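Local coordinates for hypothetical protein Atu2648 (Agrobacterium tumefaciens str. C58, PDB 1ZCE) that is of unknown function but consists of an EVE domain, related to ASCH and PUA domains, and may bind nucleic acid as many PUA relatives do, at residues Asn39-Arg42 against Ala43-Ile46; His72-Ser75 against Thr76-Gly79. All coordinates share one frame; numbering follows the deposited sequence.

Contact 1. Residues Asn39-Arg42 against Ala43-Ile46; sequences NNMR and AMKI
Ala43 N and Met44 N are the donors with which this stretch continues from the last turn of helix 35-42, the amide of Ala43 being shared between a weak bond to Asn39 O and a better one, 3.1 Å from Ala43 N to Asn40 O, while Met44 N reaches Met41 O at 3.0 Å. The spacing thus shortens from four residues to three, and the chain then extends at Met44 (psi 147°). Met44 folds back over the last turn. Its CG lies anti to its own carbonyl carbon (chi1 -65°) and the chain runs straight from there. This course takes Met44 CG past Asn40 O at 3.4 Å and brings Met44 SE within 3.8 Å of Met41 CA. Met44 CE ends 4.0 Å from Met41 CG, the two selenoether chains crossing at a slant. Both methionines are modelled as selenomethionine; long, flexible and apolar, they suit a buried place beside Val122. Small Ala43 adds little bulk at an exposed bend, and the guanidinium of Arg42 turns instead to a salt bridge with Asp84. One water donates to both Met41 O and Met44 O, supplementing the backbone bond at Met41 O, while the buried methionines pack on the sheet.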
# COMPACT_ATOMS: atom_id res chain seq x y z
N ASN A 39 10.52 1.06 8.25
CA ASN A 39 10.05 1.84 9.38
C ASN A 39 8.59 2.24 9.21
O ASN A 39 7.87 2.36 10.19
CB ASN A 39 10.94 3.07 9.58
CG ASN A 39 12.36 2.71 10.01
OD1 ASN A 39 12.62 1.57 10.41
ND2 ASN A 39 13.27 3.67 9.93
N ASN A 40 8.16 2.45 7.97
CA ASN A 40 6.76 2.78 7.73
C ASN A 40 5.92 1.57 8.14
O ASN A 40 4.86 1.72 8.75
CB ASN A 40 6.54 3.15 6.26
CG ASN A 40 7.02 4.56 5.92
OD1 ASN A 40 7.23 4.91 4.76
ND2 ASN A 40 7.18 5.38 6.95
N MSE A 41 6.39 0.37 7.81
CA MSE A 41 5.64 -0.81 8.20
C MSE A 41 5.61 -0.95 9.72
O MSE A 41 4.60 -1.36 10.29
CB MSE A 41 6.22 -2.07 7.54
CG MSE A 41 5.93 -2.12 6.05
SE MSE A 41 6.38 -3.80 5.16
CE MSE A 41 8.31 -3.67 5.35
N ARG A 42 6.71 -0.62 10.39
CA ARG A 42 6.75 -0.70 11.84
C ARG A 42 5.76 0.27 12.48
O ARG A 42 5.37 0.09 13.63
CB ARG A 42 8.15 -0.38 12.37
CG ARG A 42 9.18 -1.44 12.08
CD ARG A 42 10.55 -1.00 12.55
NE ARG A 42 11.55 -2.04 12.35
CZ ARG A 42 12.82 -1.91 12.70
NH1 ARG A 42 13.25 -0.79 13.25
NH2 ARG A 42 13.66 -2.92 12.50
N ALA A 43 5.36 1.30 11.75
CA ALA A 43 4.42 2.29 12.27
C ALA A 43 2.97 1.89 12.04
O ALA A 43 2.06 2.57 12.51
CB ALA A 43 4.69 3.64 11.63
N MSE A 44 2.76 0.78 11.34
CA MSE A 44 1.41 0.32 11.03
C MSE A 44 0.74 -0.46 12.15
O MSE A 44 1.39 -1.17 12.91
CB MSE A 44 1.43 -0.55 9.77
CG MSE A 44 1.84 0.22 8.53
SE MSE A 44 2.07 -0.93 7.02
CE MSE A 44 2.80 0.38 5.80
N LYS A 45 -0.58 -0.32 12.23
CA LYS A 45 -1.38 -1.02 13.22
C LYS A 45 -2.33 -1.97 12.49
O LYS A 45 -2.61 -1.79 11.30
CB LYS A 45 -2.18 -0.02 14.05
CG LYS A 45 -1.33 0.96 14.84
CD LYS A 45 -2.17 1.87 15.71
CE LYS A 45 -1.32 2.94 16.38
NZ LYS A 45 -0.78 3.91 15.40
N ILE A 46 -2.81 -2.97 13.20
CA ILE A 46 -3.75 -3.92 12.62
C ILE A 46 -4.96 -3.12 12.15
O ILE A 46 -5.47 -2.26 12.87
CB ILE A 46 -4.22 -4.95 13.67
CG1 ILE A 46 -3.04 -5.84 14.08
CG2 ILE A 46 -5.36 -5.80 13.12
CD1 ILE A 46 -2.42 -6.60 12.92
O HOH W 1 3.55 -2.95 12.46
O HOH W 2 3.19 0.37 14.94

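Contact 2. Residues His72-Ser75 against Thr76-Gly79; sequences HPDS and TAEG
Asp74 and Thr76 form the tight half of this turn, for Asp74 OD1 takes two hydrogen bonds from one residue: Thr76 N at 2.8 Å and Thr76 OG1 at 2.7 Å. Both donors come from the same face of the carboxylate, tilted above its plane. The first bond makes an Asx turn, which aspartate suits because its short side chain, with CG trans to the amide nitrogen (chi1 -176°), reaches forward to the amide two residues on. Superimposed is a type I beta turn, closed by a nearly straight bond from Ala77 N to Asp74 O of 2.8 Å; Ala77 CB, small enough to be buried here, lies 3.9 Å from Asp74 CB. Thr76 brings a hydroxyl where a donor is needed, and Arg33 in turn grips this pair, NH1 pairing with Asp74 OD2 and NH2 bonding Thr76 OG1. The solvent side has no such bonds between the two segments: exposed Ser75 is tied outward, its OG bonded to Glu28, and Glu78, also exposed, starts its side chain away from 72-75. The turn leaves strand 60-73 for its antiparallel neighbour 84-99, flanked by Gly31 and Arg33 between strand 27-28 and helix 35-42.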
# COMPACT_ATOMS: atom_id res chain seq x y z
N HIS A 72 7.08 -8.10 11.86
CA HIS A 72 7.75 -9.27 12.40
C HIS A 72 8.92 -9.59 11.47
O HIS A 72 8.96 -9.10 10.34
CB HIS A 72 6.79 -10.45 12.45
CG HIS A 72 6.30 -10.88 11.10
ND1 HIS A 72 5.11 -10.44 10.55
CD2 HIS A 72 6.88 -11.66 10.16
CE1 HIS A 72 4.98 -10.94 9.34
NE2 HIS A 72 6.04 -11.68 9.07
N PRO A 73 9.88 -10.40 11.93
CA PRO A 73 11.02 -10.73 11.07
C PRO A 73 10.59 -11.20 9.68
O PRO A 73 9.68 -12.01 9.54
CB PRO A 73 11.75 -11.81 11.85
CG PRO A 73 11.53 -11.39 13.26
CD PRO A 73 10.06 -10.99 13.27
N ASP A 74 11.25 -10.68 8.65
CA ASP A 74 10.97 -11.05 7.26
C ASP A 74 11.48 -12.47 7.04
O ASP A 74 12.68 -12.72 7.12
CB ASP A 74 11.71 -10.07 6.33
CG ASP A 74 11.41 -10.31 4.86
OD1 ASP A 74 11.06 -11.45 4.49
OD2 ASP A 74 11.55 -9.35 4.07
N SER A 75 10.58 -13.40 6.75
CA SER A 75 10.94 -14.80 6.55
C SER A 75 11.97 -15.03 5.44
O SER A 75 12.56 -16.11 5.36
CB SER A 75 9.70 -15.63 6.24
OG SER A 75 9.19 -15.32 4.96
N THR A 76 12.17 -14.03 4.59
CA THR A 76 13.13 -14.16 3.50
C THR A 76 14.47 -13.51 3.82
O THR A 76 15.38 -13.52 3.01
CB THR A 76 12.59 -13.52 2.20
OG1 THR A 76 12.50 -12.10 2.35
CG2 THR A 76 11.21 -14.08 1.86
N ALA A 77 14.58 -12.94 5.02
CA ALA A 77 15.81 -12.27 5.44
C ALA A 77 16.71 -13.22 6.22
O ALA A 77 17.58 -12.78 6.97
CB ALA A 77 15.48 -11.05 6.29
N GLU A 78 16.52 -14.51 6.01
CA GLU A 78 17.30 -15.55 6.68
C GLU A 78 17.63 -15.24 8.13
O GLU A 78 18.80 -15.20 8.53
CB GLU A 78 18.58 -15.84 5.87
CG GLU A 78 19.36 -14.62 5.40
CD GLU A 78 20.27 -14.06 6.48
OE1 GLU A 78 21.12 -14.81 6.99
OE2 GLU A 78 20.13 -12.86 6.81
N GLY A 79 16.59 -15.02 8.93
CA GLY A 79 16.76 -14.73 10.34
C GLY A 79 17.60 -13.51 10.65
O GLY A 79 18.24 -13.46 11.70

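Followed from the N terminus, contact 1 comes first, where the chain leaves helix 35-42 on its way to strand 49-54; contact 2 comes later, in the connection that carries strand 60-73 over to strand 84-99. The two are in series, neither nested nor crossed, and each closes only a local turn. Their centres lie 16 Å apart and their nearest atoms about 7 Å, without touching. Strand 60-73 is nevertheless common ground: residues of 39-46 pack on Val67, Leu70 and Ser71, and 72-75 contains its last two residues. Contact 1 thereby ties the helix to the sheet, including strands 4-9 and 122-125, whereas contact 2 fastens the hairpin connection to the segment that precedes the helix.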